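Local coordinates for protein phosphoribosylaminoimidazole carboxylase (Bombyx mori, PDB 4JA0) that probably catalyses two steps of de novo purine biosynthesis, AIR carboxylation and SAICAR formation, as the bifunctional enzyme PAICS, at residues K128-F133 against D140-E145; G161-D166 against S412-D417; D166-A171 against G203-A208. All coordinates share one frame; numbering follows the deposited sequence.

Contact 1 of 3, residues K128-F133 against D140-E145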
ATOM      1  N   LYS A 128      19.292  22.747 -38.460  1.00  4.68           N
ATOM      2  CA  LYS A 128      18.480  23.785 -39.071  1.00  1.05           C
ATOM      3  C   LYS A 128      17.740  23.176 -40.245  1.00  4.71           C
ATOM      4  O   LYS A 128      18.327  22.413 -41.029  1.00  3.32           O
ATOM      5  CB  LYS A 128      19.384  24.894 -39.590  1.00  2.42           C
ATOM      6  CG  LYS A 128      18.701  26.219 -39.912  1.00  9.73           C
ATOM      7  CD  LYS A 128      18.609  27.098 -38.694  1.00 16.55           C
ATOM      8  CE  LYS A 128      17.894  28.386 -39.017  1.00 22.31           C
ATOM      9  NZ  LYS A 128      17.841  29.249 -37.813  1.00 27.69           N
ATOM     10  N   GLN A 129      16.459  23.497 -40.381  1.00  2.48           N
ATOM     11  CA  GLN A 129      15.713  22.997 -41.521  1.00  1.61           C
ATOM     12  C   GLN A 129      14.934  24.131 -42.195  1.00  2.39           C
ATOM     13  O   GLN A 129      14.173  24.839 -41.544  1.00 15.24           O
ATOM     14  CB  GLN A 129      14.882  21.751 -41.124  1.00  1.20           C
ATOM     15  CG  GLN A 129      13.410  21.710 -41.479  1.00  1.53           C
ATOM     16  CD  GLN A 129      13.100  21.710 -42.968  1.00  4.74           C
ATOM     17  OE1 GLN A 129      13.982  21.820 -43.818  1.00 13.01           O
ATOM     18  NE2 GLN A 129      11.827  21.607 -43.285  1.00  3.80           N
ATOM     19  N   GLU A 130      15.195  24.321 -43.491  1.00  2.63           N
ATOM     20  CA  GLU A 130      14.634  25.418 -44.279  1.00  1.32           C
ATOM     21  C   GLU A 130      13.919  24.939 -45.532  1.00  3.68           C
ATOM     22  O   GLU A 130      14.159  23.842 -46.036  1.00  3.55           O
ATOM     23  CB  GLU A 130      15.734  26.403 -44.672  1.00  1.17           C
ATOM     24  CG  GLU A 130      16.427  26.962 -43.462  1.00 14.90           C
ATOM     25  CD  GLU A 130      17.612  27.840 -43.772  1.00 17.80           C
ATOM     26  OE1 GLU A 130      18.389  27.504 -44.695  1.00 16.90           O
ATOM     27  OE2 GLU A 130      17.756  28.870 -43.071  1.00 30.30           O
ATOM     28  N   THR A 131      13.034  25.781 -46.040  1.00  6.94           N
ATOM     29  CA  THR A 131      12.247  25.405 -47.201  1.00  9.35           C
ATOM     30  C   THR A 131      12.410  26.394 -48.334  1.00  5.84           C
ATOM     31  O   THR A 131      12.604  27.592 -48.116  1.00  2.27           O
ATOM     32  CB  THR A 131      10.750  25.217 -46.851  1.00  7.08           C
ATOM     33  OG1 THR A 131      10.342  26.221 -45.911  1.00 10.92           O
ATOM     34  CG2 THR A 131      10.571  23.913 -46.190  1.00  3.75           C
ATOM     35  N   PHE A 132      12.359  25.854 -49.546  1.00  8.61           N
ATOM     36  CA  PHE A 132      12.533  26.640 -50.745  1.00  4.48           C
ATOM     37  C   PHE A 132      11.531  26.255 -51.804  1.00  6.62           C
ATOM     38  O   PHE A 132      11.259  25.077 -52.028  1.00  6.17           O
ATOM     39  CB  PHE A 132      13.951  26.487 -51.265  1.00  1.00           C
ATOM     40  CG  PHE A 132      14.977  27.039 -50.338  1.00  1.71           C
ATOM     41  CD1 PHE A 132      15.601  26.228 -49.397  1.00  2.68           C
ATOM     42  CD2 PHE A 132      15.307  28.376 -50.382  1.00  1.19           C
ATOM     43  CE1 PHE A 132      16.551  26.746 -48.518  1.00  1.22           C
ATOM     44  CE2 PHE A 132      16.251  28.894 -49.508  1.00  1.53           C
ATOM     45  CZ  PHE A 132      16.875  28.075 -48.576  1.00  1.41           C
ATOM     46  N   PHE A 133      11.008  27.282 -52.462  1.00  7.19           N
ATOM     47  CA  PHE A 133      10.042  27.142 -53.525  1.00 10.01           C
ATOM     48  C   PHE A 133      10.777  27.108 -54.858  1.00 16.55           C
ATOM     49  O   PHE A 133      11.992  27.272 -54.902  1.00 24.71           O
ATOM     50  CB  PHE A 133       9.062  28.309 -53.490  1.00 12.75           C
ATOM     51  CG  PHE A 133       7.929  28.163 -54.453  1.00 16.11           C
ATOM     52  CD1 PHE A 133       7.080  27.062 -54.372  1.00 17.15           C
ATOM     53  CD2 PHE A 133       7.721  29.103 -55.448  1.00  8.36           C
ATOM     54  CE1 PHE A 133       6.036  26.911 -55.262  1.00 15.93           C
ATOM     55  CE2 PHE A 133       6.688  28.956 -56.343  1.00  5.95           C
ATOM     56  CZ  PHE A 133       5.842  27.857 -56.253  1.00  9.53           C
ATOM     57  N   ASP A 140      14.187  30.384 -57.307  1.00 37.10           N
ATOM     58  CA  ASP A 140      13.935  29.454 -56.192  1.00 34.54           C
ATOM     59  C   ASP A 140      14.036  30.080 -54.791  1.00 16.12           C
ATOM     60  O   ASP A 140      14.965  29.763 -54.060  1.00 14.63           O
ATOM     61  CB  ASP A 140      14.842  28.223 -56.283  1.00 28.02           C
ATOM     62  CG  ASP A 140      14.502  27.334 -57.467  1.00 58.79           C
ATOM     63  OD1 ASP A 140      13.768  27.792 -58.377  1.00 49.63           O
ATOM     64  OD2 ASP A 140      14.959  26.171 -57.476  1.00 60.53           O
ATOM     65  N   PRO A 141      13.070  30.951 -54.416  1.00 18.38           N
ATOM     66  CA  PRO A 141      13.099  31.730 -53.165  1.00 14.87           C
ATOM     67  C   PRO A 141      12.725  30.954 -51.891  1.00 13.93           C
ATOM     68  O   PRO A 141      11.993  29.962 -51.924  1.00 11.51           O
ATOM     69  CB  PRO A 141      12.040  32.816 -53.417  1.00  5.04           C
ATOM     70  CG  PRO A 141      11.038  32.143 -54.292  1.00  7.32           C
ATOM     71  CD  PRO A 141      11.834  31.207 -55.182  1.00 16.26           C
ATOM     72  N   GLN A 142      13.218  31.449 -50.761  1.00  9.66           N
ATOM     73  CA  GLN A 142      12.971  30.833 -49.477  1.00  4.07           C
ATOM     74  C   GLN A 142      11.529  31.125 -49.037  1.00 12.35           C
ATOM     75  O   GLN A 142      11.015  32.228 -49.234  1.00 11.26           O
ATOM     76  CB  GLN A 142      13.988  31.348 -48.448  1.00  2.49           C
ATOM     77  CG  GLN A 142      13.917  30.688 -47.066  1.00 10.69           C
ATOM     78  CD  GLN A 142      15.140  30.990 -46.202  1.00 12.92           C
ATOM     79  OE1 GLN A 142      16.025  31.738 -46.605  1.00 19.20           O
ATOM     80  NE2 GLN A 142      15.196  30.392 -45.011  1.00 13.81           N
ATOM     81  N   TRP A 143      10.868  30.114 -48.480  1.00 11.91           N
ATOM     82  CA  TRP A 143       9.525  30.268 -47.948  1.00  5.37           C
ATOM     83  C   TRP A 143       9.509  29.917 -46.485  1.00  9.45           C
ATOM     84  O   TRP A 143      10.293  29.093 -46.025  1.00  9.82           O
ATOM     85  CB  TRP A 143       8.525  29.355 -48.650  1.00  5.80           C
ATOM     86  CG  TRP A 143       8.004  29.897 -49.918  1.00 11.72           C
ATOM     87  CD1 TRP A 143       8.548  30.903 -50.659  1.00 10.28           C
ATOM     88  CD2 TRP A 143       6.834  29.459 -50.622  1.00 11.56           C
ATOM     89  NE1 TRP A 143       7.787  31.121 -51.783  1.00 13.92           N
ATOM     90  CE2 TRP A 143       6.731  30.249 -51.789  1.00  9.05           C
ATOM     91  CE3 TRP A 143       5.871  28.472 -50.385  1.00  6.33           C
ATOM     92  CZ2 TRP A 143       5.705  30.083 -52.723  1.00  1.90           C
ATOM     93  CZ3 TRP A 143       4.845  28.311 -51.309  1.00 13.14           C
ATOM     94  CH2 TRP A 143       4.772  29.118 -52.467  1.00  4.77           C
ATOM     95  N   SER A 144       8.579  30.527 -45.768  1.00 10.37           N
ATOM     96  CA  SER A 144       8.314  30.165 -44.403  1.00  5.34           C
ATOM     97  C   SER A 144       7.310  29.021 -44.438  1.00 12.79           C
ATOM     98  O   SER A 144       6.738  28.721 -45.497  1.00  3.42           O
ATOM     99  CB  SER A 144       7.745  31.363 -43.634  1.00 11.38           C
ATOM    100  OG  SER A 144       6.527  31.831 -44.206  1.00  9.88           O
ATOM    101  N   GLU A 145       7.124  28.365 -43.292  1.00 11.57           N
ATOM    102  CA  GLU A 145       6.116  27.332 -43.170  1.00  6.40           C
ATOM    103  C   GLU A 145       4.759  27.957 -43.384  1.00  8.42           C
ATOM    104  O   GLU A 145       3.902  27.366 -44.027  1.00  9.06           O
ATOM    105  CB  GLU A 145       6.204  26.630 -41.810  1.00  9.49           C
ATOM    106  CG  GLU A 145       7.373  25.646 -41.748  1.00 23.67           C
ATOM    107  CD  GLU A 145       7.417  24.788 -40.488  1.00 25.98           C
ATOM    108  OE1 GLU A 145       6.637  25.041 -39.536  1.00 30.49           O
ATOM    109  OE2 GLU A 145       8.260  23.857 -40.460  1.00  6.98           O
TER
HETATM  110  O   HOH W   1      13.042  28.337 -44.743  1.00  5.36           O

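Contact 2 of 3, residues G161-D166 against S412-D417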
ATOM      1  N   GLY A 161      -1.447  21.067 -45.241  1.00  5.93           N
ATOM      2  CA  GLY A 161      -1.601  22.006 -44.137  1.00  5.34           C
ATOM      3  C   GLY A 161      -0.445  21.847 -43.161  1.00 11.77           C
ATOM      4  O   GLY A 161       0.514  21.112 -43.438  1.00 13.47           O
ATOM      5  N   ARG A 162      -0.556  22.481 -41.997  1.00 12.94           N
ATOM      6  CA  ARG A 162       0.528  22.460 -41.023  1.00  8.15           C
ATOM      7  C   ARG A 162       0.883  21.019 -40.586  1.00 10.25           C
ATOM      8  O   ARG A 162       2.036  20.711 -40.310  1.00 12.26           O
ATOM      9  CB  ARG A 162       0.170  23.349 -39.821  1.00  2.11           C
ATOM     10  CG  ARG A 162       1.286  23.538 -38.825  1.00  4.32           C
ATOM     11  CD  ARG A 162       2.428  24.377 -39.389  1.00  5.02           C
ATOM     12  NE  ARG A 162       2.015  25.727 -39.787  1.00 54.17           N
ATOM     13  CZ  ARG A 162       2.761  26.826 -39.627  1.00 80.20           C
ATOM     14  NH1 ARG A 162       3.961  26.745 -39.060  1.00 65.94           N
ATOM     15  NH2 ARG A 162       2.307  28.016 -40.019  1.00 42.59           N
ATOM     16  N   ASP A 163      -0.092  20.125 -40.572  1.00  6.07           N
ATOM     17  CA  ASP A 163       0.194  18.754 -40.196  1.00  5.98           C
ATOM     18  C   ASP A 163       1.138  18.117 -41.213  1.00  5.30           C
ATOM     19  O   ASP A 163       2.131  17.483 -40.853  1.00  7.87           O
ATOM     20  CB  ASP A 163      -1.119  17.958 -40.034  1.00  7.46           C
ATOM     21  CG  ASP A 163      -1.843  18.274 -38.718  1.00 14.70           C
ATOM     22  OD1 ASP A 163      -1.141  18.593 -37.728  1.00 15.03           O
ATOM     23  OD2 ASP A 163      -3.106  18.265 -38.688  1.00 15.60           O
ATOM     24  N   GLU A 164       0.855  18.330 -42.485  1.00  7.24           N
ATOM     25  CA  GLU A 164       1.690  17.779 -43.541  1.00  3.33           C
ATOM     26  C   GLU A 164       3.063  18.438 -43.540  1.00  3.40           C
ATOM     27  O   GLU A 164       4.081  17.772 -43.686  1.00  2.79           O
ATOM     28  CB  GLU A 164       1.003  17.948 -44.888  1.00  2.59           C
ATOM     29  CG  GLU A 164      -0.169  16.995 -45.094  1.00  7.31           C
ATOM     30  CD  GLU A 164      -1.386  17.315 -44.213  1.00 18.75           C
ATOM     31  OE1 GLU A 164      -2.116  16.359 -43.849  1.00 16.76           O
ATOM     32  OE2 GLU A 164      -1.613  18.510 -43.888  1.00 10.66           O
ATOM     33  N   VAL A 165       3.097  19.745 -43.339  1.00  3.09           N
ATOM     34  CA  VAL A 165       4.370  20.437 -43.207  1.00  4.16           C
ATOM     35  C   VAL A 165       5.130  19.986 -41.959  1.00  5.14           C
ATOM     36  O   VAL A 165       6.356  19.831 -42.008  1.00  4.96           O
ATOM     37  CB  VAL A 165       4.178  21.965 -43.228  1.00  5.39           C
ATOM     38  CG1 VAL A 165       5.426  22.696 -42.732  1.00  1.66           C
ATOM     39  CG2 VAL A 165       3.784  22.407 -44.643  1.00  2.69           C
ATOM     40  N   ASP A 166       4.409  19.740 -40.861  1.00  5.20           N
ATOM     41  CA  ASP A 166       5.040  19.230 -39.641  1.00  4.24           C
ATOM     42  C   ASP A 166       5.739  17.911 -39.941  1.00  3.81           C
ATOM     43  O   ASP A 166       6.918  17.754 -39.636  1.00  2.48           O
ATOM     44  CB  ASP A 166       4.023  19.039 -38.502  1.00  8.15           C
ATOM     45  CG  ASP A 166       3.581  20.371 -37.854  1.00 17.57           C
ATOM     46  OD1 ASP A 166       4.354  21.361 -37.913  1.00 16.33           O
ATOM     47  OD2 ASP A 166       2.444  20.431 -37.306  1.00 13.76           O
ATOM     48  N   SER A 412       0.700   9.305 -36.087  1.00  5.10           N
ATOM     49  CA  SER A 412      -0.535   8.565 -35.827  1.00  8.69           C
ATOM     50  C   SER A 412      -1.477   9.279 -34.868  1.00  5.33           C
ATOM     51  O   SER A 412      -2.687   9.144 -34.991  1.00  9.59           O
ATOM     52  CB  SER A 412      -0.220   7.170 -35.297  1.00  3.28           C
ATOM     53  OG  SER A 412       0.370   7.232 -34.007  1.00 75.46           O
ATOM     54  N   LEU A 413      -0.918  10.003 -33.901  1.00  4.45           N
ATOM     55  CA  LEU A 413      -1.708  10.798 -32.959  1.00  5.05           C
ATOM     56  C   LEU A 413      -2.511  11.856 -33.670  1.00 11.42           C
ATOM     57  O   LEU A 413      -3.646  12.145 -33.288  1.00 12.40           O
ATOM     58  CB  LEU A 413      -0.815  11.500 -31.948  1.00  2.82           C
ATOM     59  CG  LEU A 413      -0.343  10.665 -30.778  1.00  5.48           C
ATOM     60  CD1 LEU A 413       0.563  11.499 -29.904  1.00  5.78           C
ATOM     61  CD2 LEU A 413      -1.553  10.178 -30.025  1.00  4.11           C
ATOM     62  N   ARG A 414      -1.902  12.465 -34.679  1.00  4.05           N
ATOM     63  CA  ARG A 414      -2.592  13.484 -35.451  1.00  3.62           C
ATOM     64  C   ARG A 414      -3.717  12.856 -36.250  1.00  4.08           C
ATOM     65  O   ARG A 414      -4.778  13.461 -36.364  1.00  9.09           O
ATOM     66  CB  ARG A 414      -1.626  14.242 -36.356  1.00  4.12           C
ATOM     67  CG  ARG A 414      -0.435  14.784 -35.604  1.00  5.33           C
ATOM     68  CD  ARG A 414      -0.196  16.217 -35.931  1.00  4.98           C
ATOM     69  NE  ARG A 414       1.097  16.675 -35.418  1.00 17.75           N
ATOM     70  CZ  ARG A 414       1.704  17.787 -35.827  1.00 17.96           C
ATOM     71  NH1 ARG A 414       1.141  18.543 -36.772  1.00 10.75           N
ATOM     72  NH2 ARG A 414       2.881  18.127 -35.315  1.00 16.00           N
ATOM     73  N   GLN A 415      -3.518  11.640 -36.764  1.00  5.78           N
ATOM     74  CA  GLN A 415      -4.609  10.964 -37.457  1.00  6.47           C
ATOM     75  C   GLN A 415      -5.775  10.793 -36.476  1.00 10.89           C
ATOM     76  O   GLN A 415      -6.910  11.179 -36.773  1.00 11.27           O
ATOM     77  CB  GLN A 415      -4.163   9.596 -38.002  1.00 15.48           C
ATOM     78  CG  GLN A 415      -3.009   9.606 -39.014  1.00 42.50           C
ATOM     79  CD  GLN A 415      -3.304  10.431 -40.265  1.00 84.06           C
ATOM     80  OE1 GLN A 415      -4.452  10.538 -40.701  1.00 75.15           O
ATOM     81  NE2 GLN A 415      -2.257  11.009 -40.853  1.00 69.05           N
ATOM     82  N   ALA A 416      -5.470  10.322 -35.271  1.00  5.55           N
ATOM     83  CA  ALA A 416      -6.488  10.152 -34.243  1.00  4.72           C
ATOM     84  C   ALA A 416      -7.099  11.478 -33.779  1.00  4.13           C
ATOM     85  O   ALA A 416      -8.303  11.547 -33.531  1.00  2.57           O
ATOM     86  CB  ALA A 416      -5.909   9.389 -33.046  1.00  4.64           C
ATOM     87  N   ASP A 417      -6.277  12.519 -33.659  1.00  3.76           N
ATOM     88  CA  ASP A 417      -6.781  13.814 -33.216  1.00  5.68           C
ATOM     89  C   ASP A 417      -7.782  14.318 -34.249  1.00 10.48           C
ATOM     90  O   ASP A 417      -8.853  14.834 -33.888  1.00  4.90           O
ATOM     91  CB  ASP A 417      -5.662  14.850 -33.015  1.00  3.83           C
ATOM     92  CG  ASP A 417      -6.194  16.214 -32.498  1.00 13.78           C
ATOM     93  OD1 ASP A 417      -6.174  17.213 -33.256  1.00 16.15           O
ATOM     94  OD2 ASP A 417      -6.685  16.286 -31.347  1.00  4.31           O
TER

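Contact 3 of 3, residues D166-A171 against G203-A208. With SO4 (sulfate ion), chain H.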
ATOM      1  N   ASP A 166       4.409  19.740 -40.861  1.00  5.20           N
ATOM      2  CA  ASP A 166       5.040  19.230 -39.641  1.00  4.24           C
ATOM      3  C   ASP A 166       5.739  17.911 -39.941  1.00  3.81           C
ATOM      4  O   ASP A 166       6.918  17.754 -39.636  1.00  2.48           O
ATOM      5  CB  ASP A 166       4.023  19.039 -38.502  1.00  8.15           C
ATOM      6  CG  ASP A 166       3.581  20.371 -37.854  1.00 17.57           C
ATOM      7  OD1 ASP A 166       4.354  21.361 -37.913  1.00 16.33           O
ATOM      8  OD2 ASP A 166       2.444  20.431 -37.306  1.00 13.76           O
ATOM      9  N   TYR A 167       5.035  16.998 -40.600  1.00  2.79           N
ATOM     10  CA  TYR A 167       5.602  15.700 -40.945  1.00  1.73           C
ATOM     11  C   TYR A 167       6.883  15.806 -41.793  1.00  4.58           C
ATOM     12  O   TYR A 167       7.867  15.099 -41.540  1.00  1.60           O
ATOM     13  CB  TYR A 167       4.570  14.854 -41.686  1.00  1.28           C
ATOM     14  CG  TYR A 167       5.117  13.547 -42.174  1.00  2.13           C
ATOM     15  CD1 TYR A 167       5.199  12.467 -41.328  1.00  2.72           C
ATOM     16  CD2 TYR A 167       5.576  13.403 -43.473  1.00  2.34           C
ATOM     17  CE1 TYR A 167       5.709  11.257 -41.763  1.00  8.43           C
ATOM     18  CE2 TYR A 167       6.096  12.196 -43.924  1.00  3.97           C
ATOM     19  CZ  TYR A 167       6.158  11.125 -43.059  1.00  7.79           C
ATOM     20  OH  TYR A 167       6.662   9.908 -43.470  1.00 10.36           O
ATOM     21  N   MET A 168       6.853  16.679 -42.805  1.00  8.51           N
ATOM     22  CA  MET A 168       7.982  16.852 -43.725  1.00  1.73           C
ATOM     23  C   MET A 168       9.180  17.538 -43.061  1.00  1.89           C
ATOM     24  O   MET A 168      10.325  17.258 -43.399  1.00  1.00           O
ATOM     25  CB  MET A 168       7.543  17.583 -44.990  1.00  0.41           C
ATOM     26  CG  MET A 168       6.702  16.715 -45.918  1.00  1.41           C
ATOM     27  SD  MET A 168       6.179  17.519 -47.458  1.00  5.05           S
ATOM     28  CE  MET A 168       4.815  18.551 -46.920  1.00  1.23           C
ATOM     29  N   ARG A 169       8.921  18.434 -42.113  1.00  1.46           N
ATOM     30  CA  ARG A 169      10.019  19.020 -41.374  1.00  1.38           C
ATOM     31  C   ARG A 169      10.647  17.938 -40.563  1.00  2.47           C
ATOM     32  O   ARG A 169      11.854  17.758 -40.592  1.00  2.35           O
ATOM     33  CB  ARG A 169       9.563  20.119 -40.434  1.00  0.87           C
ATOM     34  CG  ARG A 169      10.700  20.784 -39.656  1.00  0.00           C
ATOM     35  CD  ARG A 169      10.263  21.230 -38.259  1.00  3.09           C
ATOM     36  NE  ARG A 169       8.859  21.659 -38.249  1.00  7.55           N
ATOM     37  CZ  ARG A 169       7.879  21.021 -37.612  1.00  3.11           C
ATOM     38  NH1 ARG A 169       8.143  19.951 -36.878  1.00  8.60           N
ATOM     39  NH2 ARG A 169       6.638  21.469 -37.680  1.00 11.30           N
ATOM     40  N   LYS A 170       9.819  17.186 -39.855  1.00  3.34           N
ATOM     41  CA  LYS A 170      10.341  16.147 -38.988  1.00  1.36           C
ATOM     42  C   LYS A 170      11.044  15.062 -39.795  1.00  0.90           C
ATOM     43  O   LYS A 170      12.115  14.588 -39.401  1.00  1.45           O
ATOM     44  CB  LYS A 170       9.233  15.568 -38.105  1.00  2.03           C
ATOM     45  CG  LYS A 170       8.747  16.514 -36.982  1.00  1.45           C
ATOM     46  CD  LYS A 170       7.805  15.795 -36.059  1.00  1.12           C
ATOM     47  CE  LYS A 170       6.474  15.609 -36.726  1.00  6.27           C
ATOM     48  NZ  LYS A 170       5.579  14.642 -36.025  1.00 14.02           N
ATOM     49  N   ALA A 171      10.484  14.716 -40.948  1.00  1.38           N
ATOM     50  CA  ALA A 171      11.084  13.685 -41.788  1.00  1.51           C
ATOM     51  C   ALA A 171      12.417  14.116 -42.371  1.00  1.23           C
ATOM     52  O   ALA A 171      13.364  13.336 -42.413  1.00  2.27           O
ATOM     53  CB  ALA A 171      10.137  13.295 -42.915  1.00  1.46           C
ATOM     54  N   GLY A 203      -2.783   9.194 -51.226  1.00 15.77           N
ATOM     55  CA  GLY A 203      -2.756  10.364 -50.365  1.00 13.49           C
ATOM     56  C   GLY A 203      -1.638  10.394 -49.326  1.00 17.57           C
ATOM     57  O   GLY A 203      -1.708  11.165 -48.365  1.00 12.72           O
ATOM     58  N   SER A 204      -0.628   9.537 -49.494  1.00 12.31           N
ATOM     59  CA  SER A 204       0.501   9.447 -48.560  1.00 14.23           C
ATOM     60  C   SER A 204       1.747  10.200 -49.043  1.00 10.59           C
ATOM     61  O   SER A 204       2.104  10.159 -50.222  1.00 14.86           O
ATOM     62  CB  SER A 204       0.834   7.970 -48.238  1.00 24.42           C
ATOM     63  OG  SER A 204      -0.224   7.340 -47.514  1.00  7.76           O
ATOM     64  N   ILE A 205       2.425  10.873 -48.125  1.00  6.12           N
ATOM     65  CA  ILE A 205       3.611  11.640 -48.488  1.00 10.48           C
ATOM     66  C   ILE A 205       4.865  10.767 -48.507  1.00  9.24           C
ATOM     67  O   ILE A 205       5.255  10.187 -47.489  1.00  8.47           O
ATOM     68  CB  ILE A 205       3.815  12.834 -47.534  1.00  3.90           C
ATOM     69  CG1 ILE A 205       2.628  13.788 -47.632  1.00  2.02           C
ATOM     70  CG2 ILE A 205       5.105  13.579 -47.873  1.00  3.31           C
ATOM     71  CD1 ILE A 205       2.786  15.027 -46.781  1.00  2.55           C
ATOM     72  N   VAL A 206       5.506  10.682 -49.664  1.00  3.35           N
ATOM     73  CA  VAL A 206       6.677   9.828 -49.784  1.00  8.15           C
ATOM     74  C   VAL A 206       7.923  10.656 -50.120  1.00  5.46           C
ATOM     75  O   VAL A 206       7.823  11.697 -50.778  1.00  9.05           O
ATOM     76  CB  VAL A 206       6.456   8.692 -50.833  1.00  7.57           C
ATOM     77  CG1 VAL A 206       5.279   7.793 -50.433  1.00  0.00           C
ATOM     78  CG2 VAL A 206       6.204   9.276 -52.191  1.00 18.61           C
ATOM     79  N   LEU A 207       9.080  10.218 -49.624  1.00  7.56           N
ATOM     80  CA  LEU A 207      10.362  10.823 -50.005  1.00  7.03           C
ATOM     81  C   LEU A 207      10.634  10.375 -51.428  1.00 10.12           C
ATOM     82  O   LEU A 207      10.717   9.170 -51.693  1.00 11.29           O
ATOM     83  CB  LEU A 207      11.470  10.349 -49.072  1.00  4.22           C
ATOM     84  CG  LEU A 207      12.864  10.796 -49.464  1.00  4.49           C
ATOM     85  CD1 LEU A 207      13.026  12.279 -49.244  1.00  4.94           C
ATOM     86  CD2 LEU A 207      13.893  10.021 -48.667  1.00 10.54           C
ATOM     87  N   ALA A 208      10.793  11.317 -52.351  1.00  7.07           N
ATOM     88  CA  ALA A 208      10.539  10.937 -53.728  1.00 10.67           C
ATOM     89  C   ALA A 208      11.489  11.383 -54.825  1.00 16.95           C
ATOM     90  O   ALA A 208      11.336  10.952 -55.977  1.00 27.93           O
ATOM     91  CB  ALA A 208       9.134  11.359 -54.083  1.00  9.73           C
TER
HETATM   92  S   SO4 H 504       2.431   9.578 -44.244  1.00106.59           S
HETATM   93  O1  SO4 H 504       1.640  10.524 -45.033  1.00 23.24           O
HETATM   94  O2  SO4 H 504       1.533   8.595 -43.638  1.00 87.68           O
HETATM   95  O3  SO4 H 504       3.434   8.879 -45.080  1.00 12.49           O
HETATM   96  O4  SO4 H 504       3.064  10.352 -43.177  1.00 44.06           O
HETATM   97  O   HOH W   2       7.707   9.761 -46.299  1.00  3.73           O

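Contact 1 of 3, residues K128-F133 against D140-E145
Phe133 and Trp143 lie side by side at the loop end of a beta hairpin, their side chains pointing the same way, and the phenyl ring can be followed atom by atom across one indole face. Its CG is anti to the backbone N (chi1 -173°), which lays the ring beyond CB over the six-membered part of the indole. Phe133 CB sits above the five-membered ring of Trp143, 3.6 Å from its centroid, a CH-pi contact. Phe133 CG comes down on the six-membered side, 3.4 Å from Trp143 CZ2. Beyond it CD2 keeps to CZ2, while CD1 and CE1 run over CH2, and Phe133 CZ finishes 4.1 Å from Trp143 CH2. With planes 11° apart the pair is an offset stack. An alanine in place of Trp143 would probably leave the Phe133 ring without its stacking partner and open a gap over that face.

Two backbone bonds set the pairing of the strands. Phe133 N donates to Pro141 O (2.9 Å), and Trp143 N to Thr131 O (3.1 Å). Between these two bonds Phe132 and Gln142 form an antiparallel non-hydrogen-bonded pair, where Phe132 CE2 lies 3.5 Å from Gln142 CB. Thr131 OG1 donates to Trp143 O (2.9 Å) from above the carbonyl plane. A water bridges Thr131 N, Gln142 NE2 and the same carbonyl, Trp143 O.

The short strand 142-143 thus covers one edge of strand 123-132, whose other edge bonds to strand 100-104 through the backbone pairs Lys128 with Arg104, Glu130 with Val102 and Phe132 with Glu100. Phe133 also packs on Pro98 and Phe153, Trp143 on Ala151, and Gln129 against helix 162-183.

Contact 2 of 3, residues G161-D166 against S412-D417
Arg414 reaches from helix 396-420 to Asp163 and Asp166, one turn apart on helix 162-183, forming a salt-bridge network between two antiparallel helices. The short axes run at 170° and come no closer than 11.5 Å, so the long reach of Arg414, not close backbones, makes the join between the SAICAR synthetase part and the C-terminal helix.

Among the charged contacts, NH1 of Arg414 donates to two carboxylates: 2.5 Å to Asp163 OD1 and 2.4 Å to Asp166 OD2. Both lengths are too short to be trusted at 2.8 Å resolution, though the pairing is clear. Each oxygen comes to the guanidinium edge, and each carboxylate plane is turned steeply from the guanidinium plane, by 74° for Asp166. A bend at chi2 of Arg414 brings the group there. The cluster continues outward: Asp166 is also next to Arg169, though those atoms sit too close in the model for the pairing to be sure, and Arg414 NH2 pairs with Glu309 of a third subunit, which may partly balance the charges.

At the N-terminus of helix 162-183, N of the N-cap residue Gly161 donates to Glu164 OE2. Across the contact, the remaining bond is weak, 3.1 Å from Arg414 NH2 to Asp166 OD2.

Contact 3 of 3, residues D166-A171 against G203-A208
Ile205 meets Met168 and Tyr167 where helix 162-183 lies against strand 205-207, a helix-on-sheet packing within the SAICAR synthetase part, and the fit depends on how each side chain is turned. Met168 CG is 4.0 Å from Ile205 CG2, and SD also touches CG2. The bend at chi3 (-78°) then brings the methionine methyl round to the other branch, Met168 CE lying 4.1 Å from Ile205 CD1. The two side chains cross at about a right angle. On the isoleucine, CG2 is thus the branch that takes CG and SD, while CG1 carries CD1 to the methyl.

Tyr167 has CG opposite its backbone N (chi1 175°), which swings the ring out to the strand. Tyr167 CE2 comes only within 4.3 Å of Ile205 CG2, a loose apolar touch. The firmer link is polar: the phenol OH donates to a water (3.0 Å from Tyr167 OH to its oxygen), which in turn donates to the strand, 2.8 Å from the water oxygen to Ile205 O. The water lies in the ring plane at its edge.

A sulfate ion, probably from the crystallisation liquor, occupies one ring face, its O4 3.1 Å from Tyr167 CE1; Ala171 CB is over the opposite face. Ile205 N gives O1 of the sulfate a nearly straight bond (3.2 Å from Ile205 N to O1, 171° at the hydrogen). The ion lies between the Tyr167 ring and the start of strand 205-207; whether it marks a natural anion site is not established.

Beyond the pair, strand 205-207 bonds to strand 188-200, whose Phe197 packs on Ile205, Met168 and Ala171. Tyr167 also touches Leu407 of helix 396-420, so helix 162-183 lies between this antiparallel sheet and the C-terminal helix.

How the contacts relate
Helix 162-183 is the common element: contacts 2 and 3 share Asp166 on it, with centres about 11 Å apart, and contact 1, its centre about 15 Å from that of contact 3 and 20 Å from that of contact 2, reaches it through Glu145, which pairs with Arg169 and more weakly with Arg162. Along the chain contact 1 closes first; contact 3 lies within the long span whose ends contact 2 brings together. Contacts 1 and 3 both reach the same antiparallel sheet, in the SAICAR synthetase part of the chain. Contact 2 instead ties that part to helix 396-420 at the C-terminal end, so one helix joins the sheet to the chain's far end.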